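Local coordinates for zinc uptake regulation protein (Escherichia coli, PDB 4MTE) that represses transcription of the zinc-uptake genes znuACB by binding their operator DNA as a winged-helix protein that uses zinc as cofactor, at residues S43-L48 and A58-V63; V86-F91 and V109-A114; A99-D104 and I137-L142. All blocks are in the same frame, centred on the assembly; numbering follows the deposited sequence.

Contact 1 of 3, residues S43-L48 and A58-V63; sequences SAYDLL and AKPPTV. With nucleotides of chain F; nucleotides of chain E.
L48 holds CG anti to its backbone N (chi1 177°), which swings the branched end from helix 44-52 over to V63; V63 has the matching torsion for CG1 (chi1 178°), and that leaves CG2 turned to L48. The two methyls, L48 CD1 and V63 CG2, approach to 3.5 Å. The same CD1 also rests 3.4 Å from K59 O, while the other branch takes the proline, L48 CD2 lying 3.9 Å from P60 CG. V63 CG1 works in the other direction, against the backbone at A44 O and the methyl L47 CD2, the latter 3.8 Å away. A58 adds its CB beside L48 CD1. L51 backs both A58 and V63, and L47 continues the apolar layer onto V31, L34 and M35 of helix 26-36. This is the helix-turn-helix of the winged-helix domain: helices 44-52 and 60-72 pack through leucine and valine, and the start of each comes close to the DNA. S43 is the N-cap of the first helix, S43 OG accepting from D46 N at 3.1 Å (156° at the hydrogen). Within the first turn, Y45 contacts a base: Y45 OH donates to DA21 N7 of chain F at 2.9 Å, an acceptor in the ring plane of the tyrosine and on the major-groove edge of adenine. The methyl C7 of DT20 of chain F lies over one ring face, 3.4 Å from Y45 CZ. On the protein side P60 CG approaches Y45 OH to 3.5 Å, and P60 and P61 themselves pack on DNA bases.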
loop_
_atom_site.group_PDB
_atom_site.type_symbol
_atom_site.label_atom_id
_atom_site.label_comp_id
_atom_site.label_asym_id
_atom_site.label_seq_id
_atom_site.Cartn_x
_atom_site.Cartn_y
_atom_site.Cartn_z
ATOM N N SER D 43 6.122 7.427 -16.812
ATOM C CA SER D 43 6.689 6.685 -15.694
ATOM C C SER D 43 7.537 5.529 -16.205
ATOM O O SER D 43 7.385 5.090 -17.345
ATOM C CB SER D 43 5.581 6.132 -14.802
ATOM O OG SER D 43 5.030 4.959 -15.371
ATOM N N ALA D 44 8.416 5.027 -15.345
ATOM C CA ALA D 44 9.329 3.950 -15.708
ATOM C C ALA D 44 8.580 2.674 -16.090
ATOM O O ALA D 44 8.924 2.014 -17.070
ATOM C CB ALA D 44 10.294 3.676 -14.563
ATOM N N TYR D 45 7.551 2.332 -15.322
ATOM C CA TYR D 45 6.806 1.095 -15.556
ATOM C C TYR D 45 5.844 1.192 -16.742
ATOM O O TYR D 45 5.573 0.192 -17.407
ATOM C CB TYR D 45 6.072 0.659 -14.287
ATOM C CG TYR D 45 6.975 -0.085 -13.330
ATOM C CD1 TYR D 45 6.937 -1.470 -13.236
ATOM C CD2 TYR D 45 7.893 0.597 -12.542
ATOM C CE1 TYR D 45 7.775 -2.153 -12.370
ATOM C CE2 TYR D 45 8.734 -0.078 -11.676
ATOM C CZ TYR D 45 8.673 -1.453 -11.594
ATOM O OH TYR D 45 9.509 -2.127 -10.731
ATOM N N ASP D 46 5.335 2.389 -17.016
ATOM C CA ASP D 46 4.560 2.610 -18.233
ATOM C C ASP D 46 5.482 2.405 -19.431
ATOM O O ASP D 46 5.141 1.719 -20.400
ATOM C CB ASP D 46 3.977 4.025 -18.259
ATOM C CG ASP D 46 2.850 4.217 -17.260
ATOM O OD1 ASP D 46 2.230 3.213 -16.848
ATOM O OD2 ASP D 46 2.579 5.381 -16.893
ATOM N N LEU D 47 6.666 3.000 -19.338
ATOM C CA LEU D 47 7.687 2.881 -20.369
ATOM C C LEU D 47 8.085 1.419 -20.522
ATOM O O LEU D 47 8.287 0.924 -21.634
ATOM C CB LEU D 47 8.901 3.720 -19.979
ATOM C CG LEU D 47 9.989 3.955 -21.022
ATOM C CD1 LEU D 47 9.438 4.670 -22.255
ATOM C CD2 LEU D 47 11.104 4.760 -20.373
ATOM N N LEU D 48 8.188 0.730 -19.390
ATOM C CA LEU D 48 8.461 -0.699 -19.378
ATOM C C LEU D 48 7.367 -1.438 -20.138
ATOM O O LEU D 48 7.654 -2.282 -20.985
ATOM C CB LEU D 48 8.538 -1.219 -17.942
ATOM C CG LEU D 48 8.756 -2.722 -17.758
ATOM C CD1 LEU D 48 10.008 -3.205 -18.482
ATOM C CD2 LEU D 48 8.831 -3.050 -16.273
ATOM N N ALA D 58 11.642 -7.912 -21.344
ATOM C CA ALA D 58 12.168 -6.753 -20.635
ATOM C C ALA D 58 11.638 -6.678 -19.205
ATOM O O ALA D 58 10.480 -7.003 -18.937
ATOM C CB ALA D 58 11.838 -5.473 -21.393
ATOM N N LYS D 59 12.509 -6.245 -18.298
ATOM C CA LYS D 59 12.182 -6.096 -16.887
ATOM C C LYS D 59 12.568 -4.666 -16.479
ATOM O O LYS D 59 13.112 -3.922 -17.296
ATOM C CB LYS D 59 12.953 -7.136 -16.066
ATOM C CG LYS D 59 12.971 -8.543 -16.659
ATOM C CD LYS D 59 11.634 -9.250 -16.524
ATOM C CE LYS D 59 11.836 -10.732 -16.238
ATOM N NZ LYS D 59 12.737 -11.377 -17.234
ATOM N N PRO D 60 12.286 -4.270 -15.225
ATOM C CA PRO D 60 12.597 -2.905 -14.769
ATOM C C PRO D 60 14.073 -2.484 -14.891
ATOM O O PRO D 60 14.330 -1.352 -15.312
ATOM C CB PRO D 60 12.156 -2.916 -13.301
ATOM C CG PRO D 60 11.133 -4.008 -13.215
ATOM C CD PRO D 60 11.588 -5.049 -14.187
ATOM N N PRO D 61 15.025 -3.364 -14.525
ATOM C CA PRO D 61 16.445 -3.006 -14.648
ATOM C C PRO D 61 16.798 -2.491 -16.039
ATOM O O PRO D 61 17.622 -1.591 -16.178
ATOM C CB PRO D 61 17.162 -4.331 -14.389
ATOM C CG PRO D 61 16.227 -5.106 -13.526
ATOM C CD PRO D 61 14.850 -4.728 -13.993
ATOM N N THR D 62 16.161 -3.060 -17.057
ATOM C CA THR D 62 16.384 -2.663 -18.441
ATOM C C THR D 62 16.061 -1.181 -18.613
ATOM O O THR D 62 16.904 -0.370 -19.032
ATOM C CB THR D 62 15.478 -3.483 -19.380
ATOM O OG1 THR D 62 15.492 -4.858 -18.976
ATOM C CG2 THR D 62 15.937 -3.369 -20.819
ATOM N N VAL D 63 14.828 -0.841 -18.262
ATOM C CA VAL D 63 14.327 0.519 -18.371
ATOM C C VAL D 63 15.161 1.473 -17.528
ATOM O O VAL D 63 15.540 2.544 -17.988
ATOM C CB VAL D 63 12.850 0.592 -17.926
ATOM C CG1 VAL D 63 12.320 2.027 -17.999
ATOM C CG2 VAL D 63 12.000 -0.340 -18.781
ATOM P P DT F 20 4.474 4.861 -10.033
ATOM O OP1 DT F 20 4.294 6.295 -10.355
ATOM O OP2 DT F 20 4.243 3.834 -11.072
ATOM O "O5'" DT F 20 5.952 4.659 -9.460
ATOM C "C5'" DT F 20 6.408 5.541 -8.444
ATOM C "C4'" DT F 20 7.760 5.108 -7.906
ATOM O "O4'" DT F 20 7.664 3.780 -7.324
ATOM C "C3'" DT F 20 8.875 5.036 -8.951
ATOM O "O3'" DT F 20 9.931 5.925 -8.590
ATOM C "C2'" DT F 20 9.310 3.574 -8.922
ATOM C "C1'" DT F 20 8.923 3.171 -7.509
ATOM N N1 DT F 20 8.843 1.695 -7.309
ATOM C C2 DT F 20 9.694 1.087 -6.410
ATOM O O2 DT F 20 10.523 1.683 -5.742
ATOM N N3 DT F 20 9.535 -0.270 -6.319
ATOM C C4 DT F 20 8.640 -1.065 -7.013
ATOM O O4 DT F 20 8.584 -2.281 -6.848
ATOM C C5 DT F 20 7.783 -0.365 -7.938
ATOM C C7 DT F 20 6.767 -1.111 -8.756
ATOM C C6 DT F 20 7.927 0.963 -8.040
ATOM P P DT E 8 15.676 -13.470 -19.983
ATOM O OP1 DT E 8 15.374 -14.808 -20.536
ATOM O OP2 DT E 8 14.826 -12.316 -20.342
ATOM O "O5'" DT E 8 15.699 -13.566 -18.390
ATOM C "C5'" DT E 8 16.540 -14.527 -17.771
ATOM C "C4'" DT E 8 16.496 -14.394 -16.260
ATOM O "O4'" DT E 8 17.331 -13.288 -15.829
ATOM C "C3'" DT E 8 15.109 -14.129 -15.677
ATOM O "O3'" DT E 8 14.753 -15.211 -14.836
ATOM C "C2'" DT E 8 15.265 -12.813 -14.914
ATOM C "C1'" DT E 8 16.765 -12.774 -14.643
ATOM N N1 DT E 8 17.348 -11.421 -14.369
ATOM C C2 DT E 8 18.261 -11.270 -13.346
ATOM O O2 DT E 8 18.634 -12.180 -12.626
ATOM N N3 DT E 8 18.730 -9.992 -13.190
ATOM C C4 DT E 8 18.393 -8.874 -13.932
ATOM O O4 DT E 8 18.878 -7.769 -13.704
ATOM C C5 DT E 8 17.436 -9.101 -14.986
ATOM C C7 DT E 8 16.984 -7.971 -15.867
ATOM C C6 DT E 8 16.969 -10.346 -15.151
ATOM P P DA F 21 11.197 6.128 -9.561
ATOM O OP1 DA F 21 11.790 7.441 -9.235
ATOM O OP2 DA F 21 10.781 5.814 -10.945
ATOM O "O5'" DA F 21 12.229 5.006 -9.099
ATOM C "C5'" DA F 21 12.718 5.074 -7.774
ATOM C "C4'" DA F 21 13.630 3.902 -7.466
ATOM O "O4'" DA F 21 12.867 2.673 -7.482
ATOM C "C3'" DA F 21 14.780 3.677 -8.445
ATOM O "O3'" DA F 21 15.976 4.069 -7.792
ATOM C "C2'" DA F 21 14.729 2.182 -8.784
ATOM C "C1'" DA F 21 13.786 1.631 -7.722
ATOM N N9 DA F 21 13.040 0.431 -8.082
ATOM C C8 DA F 21 12.002 0.311 -8.965
ATOM N N7 DA F 21 11.528 -0.913 -9.061
ATOM C C5 DA F 21 12.307 -1.638 -8.173
ATOM C C6 DA F 21 12.323 -2.995 -7.797
ATOM N N6 DA F 21 11.494 -3.928 -8.279
ATOM N N1 DA F 21 13.239 -3.365 -6.885
ATOM C C2 DA F 21 14.079 -2.457 -6.383
ATOM N N3 DA F 21 14.161 -1.160 -6.655
ATOM C C4 DA F 21 13.240 -0.820 -7.564
#

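Contact 2 of 3, residues V86-F91 and V109-A114; sequences VLCHLF and VKEECA. With ZN (zinc ion), chain N.
V86 meets V109 tip to tip, V86 CG2 to V109 CG2 at 3.6 Å, where the last residues of strand 84-87 pass the start of strand 109-112. Two residues on, C88 binds the zinc ion of chain N through SG at 2.2 Å; with SG anti to the backbone N (chi1 172°), the sulfur reaches the metal alongside the carboxylate of E111. That glutamate comes from the other segment as a fully extended chain (chi1 -169°, chi2 -175°) and grips the same ion with both oxygens, E111 OE1 at 2.0 Å and E111 OE2 at 2.1 Å from the zinc, a bidentate mode that fixes the rotation of the carboxylate. H77 and H96 complete the site. Strand 84-87 belongs to the wing sheet beside the DNA-binding helices, whereas strand 109-112 lies in the mixed sheet of the dimerization part, so the ion ties the two together, consistent with a regulatory zinc site of the Fur family. At H89 the backbone N comes to 3.6 Å from E111 OE2. L90 then faces E111 from the opposite direction and sets its methyl CD1 3.6 Å from E111 CD, placing a methyl against the carboxylate carbon. L90 N also makes a weak hydrogen bond to the metal-bound C88 SG, at 3.3 Å. Around this site, M100 packs on E111, and L90 also touches H96.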
loop_
_atom_site.group_PDB
_atom_site.type_symbol
_atom_site.label_atom_id
_atom_site.label_comp_id
_atom_site.label_asym_id
_atom_site.label_seq_id
_atom_site.Cartn_x
_atom_site.Cartn_y
_atom_site.Cartn_z
ATOM N N VAL D 86 11.042 12.577 -18.844
ATOM C CA VAL D 86 10.677 13.244 -20.087
ATOM C C VAL D 86 11.895 13.523 -20.960
ATOM O O VAL D 86 12.987 13.802 -20.466
ATOM C CB VAL D 86 9.919 14.566 -19.818
ATOM C CG1 VAL D 86 10.841 15.607 -19.177
ATOM C CG2 VAL D 86 9.297 15.092 -21.106
ATOM N N LEU D 87 11.688 13.436 -22.269
ATOM C CA LEU D 87 12.723 13.762 -23.233
ATOM C C LEU D 87 13.083 15.237 -23.112
ATOM O O LEU D 87 12.216 16.081 -22.882
ATOM C CB LEU D 87 12.232 13.459 -24.649
ATOM C CG LEU D 87 13.239 13.650 -25.786
ATOM C CD1 LEU D 87 14.376 12.642 -25.684
ATOM C CD2 LEU D 87 12.535 13.541 -27.129
ATOM N N CYS D 88 14.370 15.540 -23.241
ATOM C CA CYS D 88 14.830 16.919 -23.306
ATOM C C CYS D 88 14.765 17.400 -24.750
ATOM O O CYS D 88 15.317 16.761 -25.645
ATOM C CB CYS D 88 16.264 17.026 -22.791
ATOM S SG CYS D 88 16.998 18.647 -23.046
ATOM N N HIS D 89 14.083 18.519 -24.975
ATOM C CA HIS D 89 13.957 19.095 -26.313
ATOM C C HIS D 89 14.935 20.251 -26.485
ATOM O O HIS D 89 14.702 21.152 -27.290
ATOM C CB HIS D 89 12.524 19.580 -26.547
ATOM C CG HIS D 89 11.495 18.498 -26.429
ATOM N ND1 HIS D 89 11.107 17.720 -27.498
ATOM C CD2 HIS D 89 10.777 18.065 -25.366
ATOM C CE1 HIS D 89 10.193 16.852 -27.098
ATOM N NE2 HIS D 89 9.975 17.041 -25.810
ATOM N N LEU D 90 16.034 20.209 -25.734
ATOM C CA LEU D 90 16.994 21.309 -25.698
ATOM C C LEU D 90 18.437 20.837 -25.524
ATOM O O LEU D 90 19.275 21.596 -25.042
ATOM C CB LEU D 90 16.660 22.256 -24.541
ATOM C CG LEU D 90 15.283 22.918 -24.506
ATOM C CD1 LEU D 90 15.110 23.644 -23.181
ATOM C CD2 LEU D 90 15.110 23.878 -25.674
ATOM N N PHE D 91 18.737 19.596 -25.903
ATOM C CA PHE D 91 20.093 19.074 -25.725
ATOM C C PHE D 91 20.957 19.263 -26.974
ATOM O O PHE D 91 22.126 18.879 -26.989
ATOM C CB PHE D 91 20.077 17.602 -25.275
ATOM C CG PHE D 91 19.523 16.640 -26.297
ATOM C CD1 PHE D 91 20.242 16.320 -27.437
ATOM C CD2 PHE D 91 18.297 16.027 -26.096
ATOM C CE1 PHE D 91 19.737 15.432 -28.366
ATOM C CE2 PHE D 91 17.792 15.135 -27.022
ATOM C CZ PHE D 91 18.514 14.837 -28.156
ATOM N N VAL D 109 3.957 18.178 -20.569
ATOM C CA VAL D 109 4.946 19.041 -19.934
ATOM C C VAL D 109 5.766 19.823 -20.951
ATOM O O VAL D 109 6.070 19.320 -22.033
ATOM C CB VAL D 109 5.903 18.245 -19.013
ATOM C CG1 VAL D 109 5.120 17.515 -17.929
ATOM C CG2 VAL D 109 6.753 17.269 -19.822
ATOM N N LYS D 110 6.117 21.055 -20.594
ATOM C CA LYS D 110 6.977 21.882 -21.440
ATOM C C LYS D 110 8.279 22.223 -20.727
ATOM O O LYS D 110 8.261 22.769 -19.619
ATOM C CB LYS D 110 6.258 23.171 -21.852
ATOM C CG LYS D 110 5.653 23.128 -23.252
ATOM C CD LYS D 110 6.704 23.324 -24.342
ATOM C CE LYS D 110 7.184 24.768 -24.409
ATOM N NZ LYS D 110 8.039 25.030 -25.602
ATOM N N GLU D 111 9.404 21.887 -21.358
ATOM C CA GLU D 111 10.704 22.334 -20.876
ATOM C C GLU D 111 10.989 23.711 -21.459
ATOM O O GLU D 111 11.075 23.870 -22.677
ATOM C CB GLU D 111 11.840 21.368 -21.250
ATOM C CG GLU D 111 13.118 21.725 -20.500
ATOM C CD GLU D 111 14.360 20.925 -20.873
ATOM O OE1 GLU D 111 15.415 21.233 -20.307
ATOM O OE2 GLU D 111 14.333 20.002 -21.705
ATOM N N GLU D 112 11.131 24.702 -20.584
ATOM C CA GLU D 112 11.408 26.070 -21.008
ATOM C C GLU D 112 12.622 26.618 -20.269
ATOM O O GLU D 112 12.698 26.554 -19.042
ATOM C CB GLU D 112 10.189 26.960 -20.764
ATOM C CG GLU D 112 8.883 26.343 -21.248
ATOM C CD GLU D 112 7.848 27.377 -21.658
ATOM O OE1 GLU D 112 8.199 28.315 -22.407
ATOM O OE2 GLU D 112 6.679 27.248 -21.234
ATOM N N CYS D 113 13.571 27.154 -21.028
ATOM C CA CYS D 113 14.798 27.687 -20.455
ATOM C C CYS D 113 14.496 28.895 -19.578
ATOM O O CYS D 113 13.453 29.532 -19.719
ATOM C CB CYS D 113 15.775 28.080 -21.564
ATOM S SG CYS D 113 17.407 28.571 -20.963
ATOM N N ALA D 114 15.419 29.210 -18.675
ATOM C CA ALA D 114 15.241 30.325 -17.755
ATOM C C ALA D 114 16.553 30.646 -17.044
ATOM O O ALA D 114 16.828 30.123 -15.963
ATOM C CB ALA D 114 14.147 30.006 -16.739
HETATM ZN ZN ZN N . 16.400 19.803 -21.231
#

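Contact 3 of 3, residues A99-D104 and I137-L142; sequences AMFICD and IEAHGL. With ZN (zinc ion), chain M.
M100 O is met by two groups of strand 137-140: A139 N gives a nearly straight hydrogen bond at 2.7 Å (175° at the hydrogen), and E138 CA adds a CA-H...O contact at 3.4 Å. The parallel ladder continues, with more bent bonds from I102 N and G141 N: M100 N donates to I137 O, I102 N to A139 O at 2.8 Å, G141 N to I102 O, and D104 N to G141 O at 3.1 Å. Just past the strand, D104 crosses H140 at about a right angle: D104 OD1 accepts from H140 ND1 at 3.1 Å, close to the imidazole plane, with carboxylate and ring planes 24° apart. The other ring nitrogen, H140 NE2, is hydrogen-bonded to S81 OG, so both ends of the imidazole are held. I102 lies alongside the ring, and its CD1 sits over one face in a CH-pi contact, 4.1 Å from the centroid of the H140 ring. With an alanine at D104, the ND1 mate is gone and the imidazole would probably be freer to turn, steadied by S81 and I102 alone among the partners described. On the opposite sheet face, A139 CB packs against F101 CD1, and C103, its SG anti to the backbone N (chi1 -172°), binds the zinc ion of chain M at 2.3 Å. C106, C143 and C146 complete this four-cysteine site, and L142 CD2 touches C103 SG at 3.8 Å. Within this chain strand 99-103 is the middle of three, with antiparallel strand 109-112 on its other edge. Strand 131-140 carries the sheet on into an antiparallel strand of the second subunit, whose M121 packs on A99, F101 and A139.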
loop_
_atom_site.group_PDB
_atom_site.type_symbol
_atom_site.label_atom_id
_atom_site.label_comp_id
_atom_site.label_asym_id
_atom_site.label_seq_id
_atom_site.Cartn_x
_atom_site.Cartn_y
_atom_site.Cartn_z
ATOM N N ALA D 99 13.072 24.906 -16.635
ATOM C CA ALA D 99 11.905 24.841 -15.773
ATOM C C ALA D 99 10.831 24.034 -16.489
ATOM O O ALA D 99 10.501 24.311 -17.643
ATOM C CB ALA D 99 11.403 26.241 -15.452
ATOM N N MET D 100 10.301 23.025 -15.807
ATOM C CA MET D 100 9.269 22.169 -16.375
ATOM C C MET D 100 7.896 22.703 -16.014
ATOM O O MET D 100 7.601 22.927 -14.840
ATOM C CB MET D 100 9.418 20.741 -15.848
ATOM C CG MET D 100 10.730 20.086 -16.227
ATOM S SD MET D 100 10.835 19.729 -17.986
ATOM C CE MET D 100 12.553 19.249 -18.127
ATOM N N PHE D 101 7.062 22.916 -17.026
ATOM C CA PHE D 101 5.677 23.305 -16.797
ATOM C C PHE D 101 4.781 22.106 -17.040
ATOM O O PHE D 101 4.774 21.541 -18.133
ATOM C CB PHE D 101 5.295 24.487 -17.683
ATOM C CG PHE D 101 5.967 25.765 -17.284
ATOM C CD1 PHE D 101 5.307 26.696 -16.500
ATOM C CD2 PHE D 101 7.272 26.023 -17.664
ATOM C CE1 PHE D 101 5.931 27.868 -16.122
ATOM C CE2 PHE D 101 7.899 27.193 -17.286
ATOM C CZ PHE D 101 7.228 28.115 -16.515
ATOM N N ILE D 102 4.032 21.740 -16.003
ATOM C CA ILE D 102 3.330 20.464 -15.931
ATOM C C ILE D 102 1.831 20.663 -15.758
ATOM O O ILE D 102 1.393 21.346 -14.832
ATOM C CB ILE D 102 3.830 19.643 -14.715
ATOM C CG1 ILE D 102 5.346 19.424 -14.791
ATOM C CG2 ILE D 102 3.095 18.302 -14.611
ATOM C CD1 ILE D 102 5.967 18.992 -13.475
ATOM N N CYS D 103 1.046 20.047 -16.636
ATOM C CA CYS D 103 -0.402 20.031 -16.471
ATOM C C CYS D 103 -0.789 18.836 -15.608
ATOM O O CYS D 103 -0.450 17.698 -15.925
ATOM C CB CYS D 103 -1.111 19.955 -17.822
ATOM S SG CYS D 103 -2.910 20.150 -17.711
ATOM N N ASP D 104 -1.496 19.102 -14.516
ATOM C CA ASP D 104 -1.868 18.057 -13.569
ATOM C C ASP D 104 -2.822 17.044 -14.193
ATOM O O ASP D 104 -2.784 15.859 -13.862
ATOM C CB ASP D 104 -2.518 18.680 -12.332
ATOM C CG ASP D 104 -1.635 19.723 -11.674
ATOM O OD1 ASP D 104 -0.400 19.538 -11.661
ATOM O OD2 ASP D 104 -2.178 20.730 -11.171
ATOM N N ILE D 137 13.315 23.063 -10.994
ATOM C CA ILE D 137 12.191 23.976 -11.140
ATOM C C ILE D 137 11.069 23.260 -11.869
ATOM O O ILE D 137 11.199 22.909 -13.042
ATOM C CB ILE D 137 12.570 25.254 -11.908
ATOM C CG1 ILE D 137 13.953 25.748 -11.478
ATOM C CG2 ILE D 137 11.511 26.329 -11.690
ATOM C CD1 ILE D 137 15.070 25.284 -12.389
ATOM N N GLU D 138 9.975 23.031 -11.156
ATOM C CA GLU D 138 8.828 22.330 -11.707
ATOM C C GLU D 138 7.553 23.054 -11.306
ATOM O O GLU D 138 7.291 23.265 -10.122
ATOM C CB GLU D 138 8.811 20.881 -11.217
ATOM C CG GLU D 138 10.038 20.087 -11.648
ATOM C CD GLU D 138 10.052 18.673 -11.105
ATOM O OE1 GLU D 138 9.046 18.256 -10.494
ATOM O OE2 GLU D 138 11.073 17.976 -11.289
ATOM N N ALA D 139 6.773 23.443 -12.310
ATOM C CA ALA D 139 5.549 24.198 -12.095
ATOM C C ALA D 139 4.345 23.317 -12.395
ATOM O O ALA D 139 4.322 22.603 -13.399
ATOM C CB ALA D 139 5.537 25.442 -12.974
ATOM N N HIS D 140 3.354 23.364 -11.511
ATOM C CA HIS D 140 2.120 22.610 -11.684
ATOM C C HIS D 140 0.952 23.552 -11.926
ATOM O O HIS D 140 0.906 24.654 -11.380
ATOM C CB HIS D 140 1.849 21.744 -10.456
ATOM C CG HIS D 140 2.813 20.611 -10.300
ATOM N ND1 HIS D 140 2.547 19.340 -10.759
ATOM C CD2 HIS D 140 4.048 20.565 -9.751
ATOM C CE1 HIS D 140 3.576 18.556 -10.491
ATOM N NE2 HIS D 140 4.499 19.274 -9.881
ATOM N N GLY D 141 0.012 23.109 -12.752
ATOM C CA GLY D 141 -1.165 23.895 -13.061
ATOM C C GLY D 141 -1.908 23.329 -14.251
ATOM O O GLY D 141 -2.070 22.114 -14.366
ATOM N N LEU D 142 -2.353 24.214 -15.139
ATOM C CA LEU D 142 -3.082 23.810 -16.338
ATOM C C LEU D 142 -2.519 24.488 -17.585
ATOM O O LEU D 142 -2.185 25.673 -17.564
ATOM C CB LEU D 142 -4.568 24.144 -16.189
ATOM C CG LEU D 142 -5.309 23.404 -15.073
ATOM C CD1 LEU D 142 -6.690 24.009 -14.859
ATOM C CD2 LEU D 142 -5.411 21.914 -15.384
HETATM ZN ZN ZN M . -3.329 20.280 -19.953
#

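Overall arrangement
Contact 1 stands apart, its centre about 22 Å from the centre of contact 2 and about 24 Å from that of contact 3, with nearest atoms about 7 and 12 Å away. It reaches the DNA, whereas contacts 2 and 3 stay about 10 and 11 Å from it at their nearest atoms. Contacts 2 and 3 are joined directly: strands 109-112 and 99-103 are neighbours in one sheet, K110 N lying 2.8 Å from F101 O in a probable hydrogen bond. The side chain of M100, in contact 3, comes about 5 Å from the zinc of contact 2, and the side chain of V109 about 9 Å from the four-cysteine zinc. The zinc of contact 2 thus bridges the wing sheet and the dimer sheet, consistent with a role in coupling zinc to DNA binding.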